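Local coordinates for protein catechol O-methyltransferase (Niastella koreensis, PDB 7CVW) that transfers a methyl group from S-adenosyl-L-methionine to a hydroxyl of catechol-like compounds in a magnesium-dependent reaction, giving meta- and para-methylated products in equal proportion, at residues A38-P43 against A68-I73; L62-L67 against I86-D91; F137-K142 against V163-I168. All coordinates share one frame; numbering follows the deposited sequence.

Contact 1. Residues A38-P43 against A68-I73; sequences AISVSP and AGYSTI. With SAH (S-adenosyl-L-homocysteine), chain E.
Ser40 and Val41, in an extended loop, run past Tyr70 and Ser71 in the first turn of a helix, with the CA atoms of Val41 and Ser71 6.1 Å apart. Tyr70 makes the largest contribution. With its CG anti to the backbone N (chi1 -174°), its ring reaches along the loop toward Pro43. Val41 crosses it obliquely, CG2 lying in the ring plane at the edge, 3.9 Å from Tyr70 CD1, while OG of Ser40 rests 3.6 Å from Tyr70 CB. At the far end the Tyr70 OH sits 3.3 Å from Pro43 CA, and its polar need is met by a hydrogen bond to Glu20. A long aromatic residue with a polar end suits this place, since it spans the loop from Ser40 to Pro43 and still finds a partner.

The two backbones share the carboxylate of S-adenosyl-L-homocysteine: Val41 N gives a hydrogen bond of 2.9 Å to OXT, and Ser71 N one of 3.2 Å to O. The Ser71 N lies at the start of its helix, where the helix dipole would probably favour a negative group. Ser71 OG accepts from the ligand amine N at 2.9 Å and is itself hydrogen-bonded to Glu63, so a small hydroxyl residue links the amino acid end to a buried acid.

Gly69, with positive phi, is the N-cap residue of helix 70-76. The loop joins helix 22-34, whose Leu31 and Thr28 touch Ser40 and Tyr70, to helix 43-55, while Val41 and Ser71 pack on Phe137 of strand 133-138.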
loop_
_atom_site.group_PDB
_atom_site.type_symbol
_atom_site.label_atom_id
_atom_site.label_comp_id
_atom_site.label_asym_id
_atom_site.label_seq_id
_atom_site.Cartn_x
_atom_site.Cartn_y
_atom_site.Cartn_z
ATOM N N ALA A 38 10.394 21.929 -1.252
ATOM C CA ALA A 38 10.109 21.068 -0.080
ATOM C C ALA A 38 9.091 20.016 -0.500
ATOM O O ALA A 38 7.964 20.081 -0.043
ATOM C CB ALA A 38 9.585 21.892 1.081
ATOM N N ILE A 39 9.459 19.132 -1.415
ATOM C CA ILE A 39 8.480 18.212 -2.057
ATOM C C ILE A 39 8.905 16.747 -1.924
ATOM O O ILE A 39 8.405 15.930 -2.712
ATOM C CB ILE A 39 8.230 18.630 -3.511
ATOM C CG1 ILE A 39 9.471 18.557 -4.406
ATOM C CG2 ILE A 39 7.593 20.020 -3.530
ATOM C CD1 ILE A 39 9.233 18.858 -5.875
ATOM N N SER A 40 9.755 16.407 -0.961
ATOM C CA SER A 40 10.075 14.984 -0.664
ATOM C C SER A 40 8.804 14.242 -0.301
ATOM O O SER A 40 7.860 14.864 0.217
ATOM C CB SER A 40 11.030 14.806 0.492
ATOM O OG SER A 40 12.235 15.553 0.333
ATOM N N VAL A 41 8.811 12.927 -0.450
ATOM C CA VAL A 41 7.748 12.116 0.209
ATOM C C VAL A 41 7.756 12.414 1.721
ATOM O O VAL A 41 8.780 12.831 2.295
ATOM C CB VAL A 41 7.865 10.606 -0.045
ATOM C CG1 VAL A 41 7.657 10.308 -1.524
ATOM C CG2 VAL A 41 9.176 10.017 0.477
ATOM N N SER A 42 6.616 12.203 2.362
ATOM C CA SER A 42 6.505 12.370 3.831
ATOM C C SER A 42 7.220 11.212 4.512
ATOM O O SER A 42 7.478 10.173 3.888
ATOM C CB SER A 42 5.061 12.405 4.235
ATOM O OG SER A 42 4.471 11.118 4.048
ATOM N N PRO A 43 7.571 11.336 5.803
ATOM C CA PRO A 43 8.149 10.220 6.546
ATOM C C PRO A 43 7.328 8.927 6.427
ATOM O O PRO A 43 7.873 7.866 6.181
ATOM C CB PRO A 43 8.199 10.764 7.991
ATOM C CG PRO A 43 8.377 12.255 7.788
ATOM C CD PRO A 43 7.486 12.566 6.607
ATOM N N ALA A 68 16.573 15.536 -3.067
ATOM C CA ALA A 68 17.693 15.479 -2.100
ATOM C C ALA A 68 17.965 14.027 -1.669
ATOM O O ALA A 68 18.763 13.817 -0.763
ATOM C CB ALA A 68 17.360 16.378 -0.931
ATOM N N GLY A 69 17.294 13.049 -2.270
ATOM C CA GLY A 69 17.537 11.631 -1.972
ATOM C C GLY A 69 16.752 11.128 -0.773
ATOM O O GLY A 69 17.116 10.061 -0.266
ATOM N N TYR A 70 15.719 11.842 -0.320
ATOM C CA TYR A 70 14.919 11.447 0.876
ATOM C C TYR A 70 14.227 10.106 0.585
ATOM O O TYR A 70 14.387 9.123 1.332
ATOM C CB TYR A 70 13.969 12.573 1.276
ATOM C CG TYR A 70 13.249 12.283 2.558
ATOM C CD1 TYR A 70 12.058 11.598 2.521
ATOM C CD2 TYR A 70 13.772 12.653 3.785
ATOM C CE1 TYR A 70 11.365 11.276 3.679
ATOM C CE2 TYR A 70 13.098 12.331 4.955
ATOM C CZ TYR A 70 11.900 11.647 4.898
ATOM O OH TYR A 70 11.263 11.273 6.038
ATOM N N SER A 71 13.453 10.027 -0.498
ATOM C CA SER A 71 12.764 8.769 -0.893
ATOM C C SER A 71 13.828 7.707 -1.160
ATOM O O SER A 71 13.598 6.537 -0.809
ATOM C CB SER A 71 11.855 8.929 -2.072
ATOM O OG SER A 71 12.537 9.471 -3.181
ATOM N N THR A 72 14.946 8.106 -1.777
ATOM C CA THR A 72 16.063 7.215 -2.149
ATOM C C THR A 72 16.600 6.491 -0.909
ATOM O O THR A 72 16.822 5.263 -0.943
ATOM C CB THR A 72 17.156 8.041 -2.826
ATOM O OG1 THR A 72 16.520 9.015 -3.668
ATOM C CG2 THR A 72 18.097 7.118 -3.576
ATOM N N ILE A 73 16.826 7.229 0.164
ATOM C CA ILE A 73 17.379 6.626 1.411
ATOM C C ILE A 73 16.397 5.592 1.973
ATOM O O ILE A 73 16.830 4.508 2.368
ATOM C CB ILE A 73 17.706 7.726 2.432
ATOM C CG1 ILE A 73 18.897 8.549 1.933
ATOM C CG2 ILE A 73 17.953 7.144 3.814
ATOM C CD1 ILE A 73 19.079 9.886 2.613
HETATM N N SAH E . 11.402 11.343 -5.027
HETATM C CA SAH E . 11.870 12.562 -4.339
HETATM C CB SAH E . 11.175 13.808 -4.908
HETATM C CG SAH E . 11.396 14.029 -6.367
HETATM S SD SAH E . 10.854 15.755 -6.694
HETATM C C SAH E . 11.548 12.380 -2.854
HETATM O O SAH E . 12.394 12.616 -2.070
HETATM O OXT SAH E . 10.444 12.030 -2.608
HETATM C "C5'" SAH E . 10.977 15.788 -8.510
HETATM C "C4'" SAH E . 12.408 15.743 -8.970
HETATM O "O4'" SAH E . 12.376 15.444 -10.370
HETATM C "C3'" SAH E . 13.213 17.055 -8.846
HETATM O "O3'" SAH E . 14.444 16.875 -8.171
HETATM C "C2'" SAH E . 13.443 17.486 -10.297
HETATM O "O2'" SAH E . 14.641 18.185 -10.502
HETATM C "C1'" SAH E . 13.425 16.134 -10.983
HETATM N N9 SAH E . 13.188 16.178 -12.408
HETATM C C8 SAH E . 12.491 17.112 -13.116
HETATM N N7 SAH E . 12.492 16.886 -14.400
HETATM C C5 SAH E . 13.237 15.735 -14.553
HETATM C C6 SAH E . 13.601 14.970 -15.678
HETATM N N6 SAH E . 13.275 15.288 -16.914
HETATM N N1 SAH E . 14.355 13.887 -15.472
HETATM C C2 SAH E . 14.695 13.579 -14.221
HETATM N N3 SAH E . 14.429 14.226 -13.100
HETATM C C4 SAH E . 13.666 15.290 -13.325
#

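Contact 2. Residues L62-L67 against I86-D91; sequences LELGTL and ITLEYD. With SAH (S-adenosyl-L-homocysteine), chain E.
Glu89 OE1 is gripped by three donors: Leu67 N at 3.0 Å, Thr66 N through a weak bond, and the ribose O3' of S-adenosyl-L-homocysteine at 2.6 Å. Leu67 N comes from above the carboxylate plane, 39° out of it. The other oxygen, OE2, takes the ribose O2' at 2.6 Å and, on its anti side, the backbone N of Asp91. Glu89 CG stands anti to the backbone N and the chain then bends at chi2 (55°), which turns the carboxylate back over the loop 65-67. An acid near the carboxyl end of this strand, receiving both ribose hydroxyls, is the characteristic ribose-binding feature of class I methyltransferases.

Behind it the strands run parallel. Glu63 N bonds to Ile86 O, Leu88 N to Glu63 O, and Gly65 N to Leu88 O at 2.8 Å. Gly65 has a positive phi of the kind glycine adopts easily, and it passes close to the ribose; its own O accepts from the ligand amine.

On one face Glu63 and Thr87 lie side by side, and Thr87 OG1 gives its proton to the anti lone pair of Glu63 OE1 at 2.6 Å. Thr66 crosses Thr87 at about a right angle, OG1 to OG1 2.7 Å. Glu63 also accepts from Ser71 and Thr72, so this buried carboxylate is well supplied with donors. On the other face Leu62, Leu64, Ile86 and Leu88 are apolar, with CD1 of Leu64 4.2 Å from CD1 of Leu88.

Strands 60-64 and 84-89 belong to one beta-alpha-beta unit with helix 70-76; helix 118-128 packs on the leucine face, helix 92-104 beside Thr66 and Glu89, and strand 133-138 borders strand 60-64.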
loop_
_atom_site.group_PDB
_atom_site.type_symbol
_atom_site.label_atom_id
_atom_site.label_comp_id
_atom_site.label_asym_id
_atom_site.label_seq_id
_atom_site.Cartn_x
_atom_site.Cartn_y
_atom_site.Cartn_z
ATOM N N LEU A 62 14.860 1.129 -9.359
ATOM C CA LEU A 62 15.020 2.320 -10.231
ATOM C C LEU A 62 14.131 3.416 -9.692
ATOM O O LEU A 62 12.946 3.156 -9.465
ATOM C CB LEU A 62 14.627 1.985 -11.672
ATOM C CG LEU A 62 14.622 3.131 -12.683
ATOM C CD1 LEU A 62 15.994 3.761 -12.864
ATOM C CD2 LEU A 62 14.143 2.610 -14.012
ATOM N N GLU A 63 14.671 4.622 -9.564
ATOM C CA GLU A 63 13.879 5.803 -9.150
ATOM C C GLU A 63 14.043 6.912 -10.182
ATOM O O GLU A 63 15.169 7.151 -10.658
ATOM C CB GLU A 63 14.346 6.291 -7.788
ATOM C CG GLU A 63 13.773 7.632 -7.381
ATOM C CD GLU A 63 14.209 8.020 -5.980
ATOM O OE1 GLU A 63 15.429 8.319 -5.805
ATOM O OE2 GLU A 63 13.355 8.000 -5.056
ATOM N N LEU A 64 12.949 7.551 -10.549
ATOM C CA LEU A 64 12.981 8.759 -11.413
ATOM C C LEU A 64 12.644 9.932 -10.513
ATOM O O LEU A 64 11.536 9.947 -9.966
ATOM C CB LEU A 64 11.938 8.650 -12.525
ATOM C CG LEU A 64 12.271 7.768 -13.713
ATOM C CD1 LEU A 64 12.776 6.413 -13.322
ATOM C CD2 LEU A 64 11.056 7.625 -14.621
ATOM N N GLY A 65 13.572 10.863 -10.386
ATOM C CA GLY A 65 13.355 12.061 -9.583
ATOM C C GLY A 65 13.950 11.886 -8.201
ATOM O O GLY A 65 13.280 11.350 -7.302
ATOM N N THR A 66 15.172 12.349 -7.999
ATOM C CA THR A 66 15.909 12.141 -6.732
ATOM C C THR A 66 15.634 13.264 -5.723
ATOM O O THR A 66 15.486 12.963 -4.512
ATOM C CB THR A 66 17.405 12.065 -7.040
ATOM O OG1 THR A 66 17.625 11.278 -8.210
ATOM C CG2 THR A 66 18.194 11.529 -5.867
ATOM N N LEU A 67 15.603 14.493 -6.207
ATOM C CA LEU A 67 15.557 15.676 -5.313
ATOM C C LEU A 67 16.781 15.617 -4.383
ATOM O O LEU A 67 17.853 15.650 -4.892
ATOM C CB LEU A 67 14.220 15.799 -4.583
ATOM C CG LEU A 67 13.990 17.137 -3.882
ATOM C CD1 LEU A 67 13.845 18.259 -4.888
ATOM C CD2 LEU A 67 12.730 17.039 -3.047
ATOM N N ILE A 86 19.368 2.700 -8.730
ATOM C CA ILE A 86 19.740 3.734 -9.731
ATOM C C ILE A 86 18.672 4.830 -9.670
ATOM O O ILE A 86 17.497 4.507 -9.708
ATOM C CB ILE A 86 19.839 3.101 -11.129
ATOM C CG1 ILE A 86 20.904 1.998 -11.160
ATOM C CG2 ILE A 86 20.104 4.186 -12.146
ATOM C CD1 ILE A 86 20.958 1.230 -12.467
ATOM N N THR A 87 19.067 6.082 -9.479
ATOM C CA THR A 87 18.091 7.201 -9.395
ATOM C C THR A 87 18.478 8.239 -10.435
ATOM O O THR A 87 19.697 8.503 -10.592
ATOM C CB THR A 87 17.999 7.706 -7.952
ATOM O OG1 THR A 87 16.966 8.702 -7.857
ATOM C CG2 THR A 87 19.313 8.250 -7.446
ATOM N N LEU A 88 17.484 8.812 -11.103
ATOM C CA LEU A 88 17.686 9.750 -12.231
ATOM C C LEU A 88 17.270 11.148 -11.787
ATOM O O LEU A 88 16.204 11.307 -11.176
ATOM C CB LEU A 88 16.871 9.304 -13.435
ATOM C CG LEU A 88 17.017 7.846 -13.852
ATOM C CD1 LEU A 88 16.321 7.570 -15.183
ATOM C CD2 LEU A 88 18.446 7.368 -13.839
ATOM N N GLU A 89 18.150 12.125 -11.987
ATOM C CA GLU A 89 17.896 13.510 -11.558
ATOM C C GLU A 89 18.428 14.468 -12.615
ATOM O O GLU A 89 19.642 14.470 -12.857
ATOM C CB GLU A 89 18.575 13.743 -10.208
ATOM C CG GLU A 89 18.492 15.193 -9.759
ATOM C CD GLU A 89 17.065 15.731 -9.704
ATOM O OE1 GLU A 89 16.187 15.100 -9.051
ATOM O OE2 GLU A 89 16.811 16.778 -10.330
ATOM N N TYR A 90 17.554 15.311 -13.162
ATOM C CA TYR A 90 17.884 16.263 -14.263
ATOM C C TYR A 90 18.723 17.438 -13.754
ATOM O O TYR A 90 19.576 17.934 -14.534
ATOM C CB TYR A 90 16.572 16.738 -14.908
ATOM C CG TYR A 90 16.582 17.958 -15.792
ATOM C CD1 TYR A 90 17.467 18.059 -16.856
ATOM C CD2 TYR A 90 15.629 18.952 -15.645
ATOM C CE1 TYR A 90 17.438 19.143 -17.716
ATOM C CE2 TYR A 90 15.597 20.049 -16.478
ATOM C CZ TYR A 90 16.507 20.149 -17.517
ATOM O OH TYR A 90 16.470 21.226 -18.361
ATOM N N ASP A 91 18.463 17.915 -12.537
ATOM C CA ASP A 91 19.078 19.161 -12.021
ATOM C C ASP A 91 20.425 18.807 -11.387
ATOM O O ASP A 91 20.461 18.107 -10.379
ATOM C CB ASP A 91 18.117 19.875 -11.085
ATOM C CG ASP A 91 18.636 21.220 -10.646
ATOM O OD1 ASP A 91 19.823 21.328 -10.380
ATOM O OD2 ASP A 91 17.837 22.149 -10.607
HETATM N N SAH E . 11.402 11.343 -5.027
HETATM C CA SAH E . 11.870 12.562 -4.339
HETATM C CB SAH E . 11.175 13.808 -4.908
HETATM C CG SAH E . 11.396 14.029 -6.367
HETATM S SD SAH E . 10.854 15.755 -6.694
HETATM C C SAH E . 11.548 12.380 -2.854
HETATM O O SAH E . 12.394 12.616 -2.070
HETATM O OXT SAH E . 10.444 12.030 -2.608
HETATM C "C5'" SAH E . 10.977 15.788 -8.510
HETATM C "C4'" SAH E . 12.408 15.743 -8.970
HETATM O "O4'" SAH E . 12.376 15.444 -10.370
HETATM C "C3'" SAH E . 13.213 17.055 -8.846
HETATM O "O3'" SAH E . 14.444 16.875 -8.171
HETATM C "C2'" SAH E . 13.443 17.486 -10.297
HETATM O "O2'" SAH E . 14.641 18.185 -10.502
HETATM C "C1'" SAH E . 13.425 16.134 -10.983
HETATM N N9 SAH E . 13.188 16.178 -12.408
HETATM C C8 SAH E . 12.491 17.112 -13.116
HETATM N N7 SAH E . 12.492 16.886 -14.400
HETATM C C5 SAH E . 13.237 15.735 -14.553
HETATM C C6 SAH E . 13.601 14.970 -15.678
HETATM N N6 SAH E . 13.275 15.288 -16.914
HETATM N N1 SAH E . 14.355 13.887 -15.472
HETATM C C2 SAH E . 14.695 13.579 -14.221
HETATM N N3 SAH E . 14.429 14.226 -13.100
HETATM C C4 SAH E . 13.666 15.290 -13.325
#

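Contact 3. Residues F137-K142 against V163-I168; sequences FIDADK and VADNVI. With MG (magnesium ion), chain C; SAH (S-adenosyl-L-homocysteine), chain E.
Asp139 and Asp165 both hold CG anti to the backbone N (chi1 -163° and -165°), which lets their side chains run alongside each other in the same direction. Their carboxylate planes are 62° apart. Asn166, its CG anti to the carbonyl carbon, crosses Asp139 at about a right angle. All three meet the magnesium ion, with Asp139 OD1, Asp165 OD2 and Asn166 OD1 each 2.4 Å from it and two waters also bound. The shared cation lets Asp139 OD1 and Asn166 OD1 lie close together. Asn166 suits its place because its oxygen faces the metal while ND2 donates to Asp213.

Lys142 NZ donates to Asn166 OD1 at 3.2 Å and to Ala140 O at 2.8 Å, and forms a salt bridge with Asp139 OD1, its bond there weak. Beneath the site, Ile138 N bonds to Val163 O and Asp165 N to Ile138 O, joining the parallel strands. Phe137 packs CD1 on Val163 CG1 at 3.8 Å, and Asp139 CB lies over one ring face, offset toward the rim.

Asp139 OD2 accepts from the amine N of S-adenosyl-L-homocysteine (SAH N) at 2.8 Å. The same OD2 makes a longer contact of 2.7 Å with the magnesium ion, and water 2 donates to the ligand carboxylate. One aspartate thus touches both ligand and metal, consistent with the conformational change that accompanies binding of S-adenosyl-L-methionine and the metal, and with the metal's role in presenting the catechol oxygens to the methyl donor in this family.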
loop_
_atom_site.group_PDB
_atom_site.type_symbol
_atom_site.label_atom_id
_atom_site.label_comp_id
_atom_site.label_asym_id
_atom_site.label_seq_id
_atom_site.Cartn_x
_atom_site.Cartn_y
_atom_site.Cartn_z
ATOM N N PHE A 137 10.163 3.495 -8.958
ATOM C CA PHE A 137 9.447 4.653 -8.378
ATOM C C PHE A 137 9.532 5.798 -9.370
ATOM O O PHE A 137 10.618 6.327 -9.596
ATOM C CB PHE A 137 9.993 5.004 -6.993
ATOM C CG PHE A 137 9.272 6.122 -6.283
ATOM C CD1 PHE A 137 7.887 6.116 -6.188
ATOM C CD2 PHE A 137 9.962 7.168 -5.673
ATOM C CE1 PHE A 137 7.224 7.137 -5.529
ATOM C CE2 PHE A 137 9.286 8.181 -5.013
ATOM C CZ PHE A 137 7.922 8.152 -4.923
ATOM N N ILE A 138 8.403 6.148 -9.967
ATOM C CA ILE A 138 8.269 7.273 -10.926
ATOM C C ILE A 138 7.854 8.523 -10.153
ATOM O O ILE A 138 6.723 8.574 -9.629
ATOM C CB ILE A 138 7.256 6.946 -12.018
ATOM C CG1 ILE A 138 7.641 5.660 -12.748
ATOM C CG2 ILE A 138 7.120 8.135 -12.956
ATOM C CD1 ILE A 138 6.655 5.253 -13.810
ATOM N N ASP A 139 8.761 9.490 -10.060
ATOM C CA ASP A 139 8.500 10.692 -9.235
ATOM C C ASP A 139 9.288 11.881 -9.767
ATOM O O ASP A 139 9.729 12.691 -8.970
ATOM C CB ASP A 139 8.793 10.418 -7.764
ATOM C CG ASP A 139 8.149 11.463 -6.878
ATOM O OD1 ASP A 139 7.098 12.044 -7.333
ATOM O OD2 ASP A 139 8.699 11.698 -5.739
ATOM N N ALA A 140 9.368 12.023 -11.084
ATOM C CA ALA A 140 10.159 13.146 -11.631
ATOM C C ALA A 140 9.206 14.231 -12.138
ATOM O O ALA A 140 8.327 14.572 -11.429
ATOM C CB ALA A 140 11.052 12.638 -12.739
ATOM N N ASP A 141 9.494 14.800 -13.307
ATOM C CA ASP A 141 8.527 15.744 -13.909
ATOM C C ASP A 141 7.246 14.985 -14.245
ATOM O O ASP A 141 7.306 13.755 -14.454
ATOM C CB ASP A 141 9.153 16.477 -15.093
ATOM C CG ASP A 141 9.829 15.588 -16.129
ATOM O OD1 ASP A 141 10.224 14.460 -15.790
ATOM O OD2 ASP A 141 9.951 16.034 -17.288
ATOM N N LYS A 142 6.127 15.704 -14.259
ATOM C CA LYS A 142 4.796 15.055 -14.267
ATOM C C LYS A 142 4.243 14.849 -15.674
ATOM O O LYS A 142 3.658 13.806 -15.955
ATOM C CB LYS A 142 3.866 15.823 -13.325
ATOM C CG LYS A 142 4.468 16.106 -11.953
ATOM C CD LYS A 142 4.972 14.840 -11.236
ATOM C CE LYS A 142 5.542 15.119 -9.856
ATOM N NZ LYS A 142 6.470 14.057 -9.385
ATOM N N VAL A 163 5.506 2.125 -8.925
ATOM C CA VAL A 163 4.797 3.115 -8.080
ATOM C C VAL A 163 4.978 4.476 -8.733
ATOM O O VAL A 163 6.124 4.796 -9.112
ATOM C CB VAL A 163 5.365 3.124 -6.652
ATOM C CG1 VAL A 163 4.654 4.151 -5.787
ATOM C CG2 VAL A 163 5.299 1.751 -6.033
ATOM N N ALA A 164 3.912 5.244 -8.874
ATOM C CA ALA A 164 3.981 6.602 -9.446
ATOM C C ALA A 164 3.377 7.572 -8.441
ATOM O O ALA A 164 2.211 7.370 -8.061
ATOM C CB ALA A 164 3.260 6.686 -10.777
ATOM N N ASP A 165 4.128 8.581 -8.011
ATOM C CA ASP A 165 3.633 9.535 -6.993
ATOM C C ASP A 165 2.862 10.683 -7.655
ATOM O O ASP A 165 3.127 11.009 -8.826
ATOM C CB ASP A 165 4.789 10.074 -6.144
ATOM C CG ASP A 165 4.388 10.759 -4.858
ATOM O OD1 ASP A 165 3.308 10.426 -4.343
ATOM O OD2 ASP A 165 5.180 11.614 -4.360
ATOM N N ASN A 166 1.967 11.317 -6.886
ATOM C CA ASN A 166 1.355 12.626 -7.264
ATOM C C ASN A 166 0.389 12.459 -8.442
ATOM O O ASN A 166 0.425 13.261 -9.394
ATOM C CB ASN A 166 2.414 13.683 -7.592
ATOM C CG ASN A 166 3.478 13.809 -6.516
ATOM O OD1 ASN A 166 4.650 13.560 -6.792
ATOM N ND2 ASN A 166 3.086 14.168 -5.303
ATOM N N VAL A 167 -0.513 11.483 -8.365
ATOM C CA VAL A 167 -1.459 11.198 -9.482
ATOM C C VAL A 167 -2.890 11.660 -9.157
ATOM O O VAL A 167 -3.735 11.415 -10.017
ATOM C CB VAL A 167 -1.412 9.720 -9.898
ATOM C CG1 VAL A 167 -0.029 9.339 -10.417
ATOM C CG2 VAL A 167 -1.891 8.803 -8.793
ATOM N N ILE A 168 -3.140 12.364 -8.048
ATOM C CA ILE A 168 -4.501 12.848 -7.654
ATOM C C ILE A 168 -4.540 14.379 -7.529
ATOM O O ILE A 168 -5.557 14.974 -7.909
ATOM C CB ILE A 168 -4.989 12.131 -6.376
ATOM C CG1 ILE A 168 -5.253 10.646 -6.643
ATOM C CG2 ILE A 168 -6.220 12.802 -5.792
ATOM C CD1 ILE A 168 -6.226 10.350 -7.770
HETATM MG MG MG C . 6.578 13.262 -5.356
HETATM N N SAH E . 11.402 11.343 -5.027
HETATM C CA SAH E . 11.870 12.562 -4.339
HETATM C CB SAH E . 11.175 13.808 -4.908
HETATM C CG SAH E . 11.396 14.029 -6.367
HETATM S SD SAH E . 10.854 15.755 -6.694
HETATM C C SAH E . 11.548 12.380 -2.854
HETATM O O SAH E . 12.394 12.616 -2.070
HETATM O OXT SAH E . 10.444 12.030 -2.608
HETATM C "C5'" SAH E . 10.977 15.788 -8.510
HETATM C "C4'" SAH E . 12.408 15.743 -8.970
HETATM O "O4'" SAH E . 12.376 15.444 -10.370
HETATM C "C3'" SAH E . 13.213 17.055 -8.846
HETATM O "O3'" SAH E . 14.444 16.875 -8.171
HETATM C "C2'" SAH E . 13.443 17.486 -10.297
HETATM O "O2'" SAH E . 14.641 18.185 -10.502
HETATM C "C1'" SAH E . 13.425 16.134 -10.983
HETATM N N9 SAH E . 13.188 16.178 -12.408
HETATM C C8 SAH E . 12.491 17.112 -13.116
HETATM N N7 SAH E . 12.492 16.886 -14.400
HETATM C C5 SAH E . 13.237 15.735 -14.553
HETATM C C6 SAH E . 13.601 14.970 -15.678
HETATM N N6 SAH E . 13.275 15.288 -16.914
HETATM N N1 SAH E . 14.355 13.887 -15.472
HETATM C C2 SAH E . 14.695 13.579 -14.221
HETATM N N3 SAH E . 14.429 14.226 -13.100
HETATM C C4 SAH E . 13.666 15.290 -13.325
HETATM O O HOH W 1 7.611 15.046 -6.770
HETATM O O HOH W 2 7.896 13.408 -3.375
#

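The three contacts surround one S-adenosyl-L-homocysteine, their centres 11 to 13 Å apart. Contacts 1 and 2 alternate along the chain: the loop 38-43 comes first, then strand 60-64, helix 70-76 and strand 84-89, so the strand and helix that follow each other carry different contacts; contact 3 comes later in the sequence. Contacts 2 and 3 lie in one seven-stranded sheet, where strand 60-64 is flanked by 84-89 and 133-138, and 160-165 follows. The ends of these four parallel strands place the ribose, amino acid and metal sites side by side in a Rossmann-like fold, with contact 1 closing over the amino acid end.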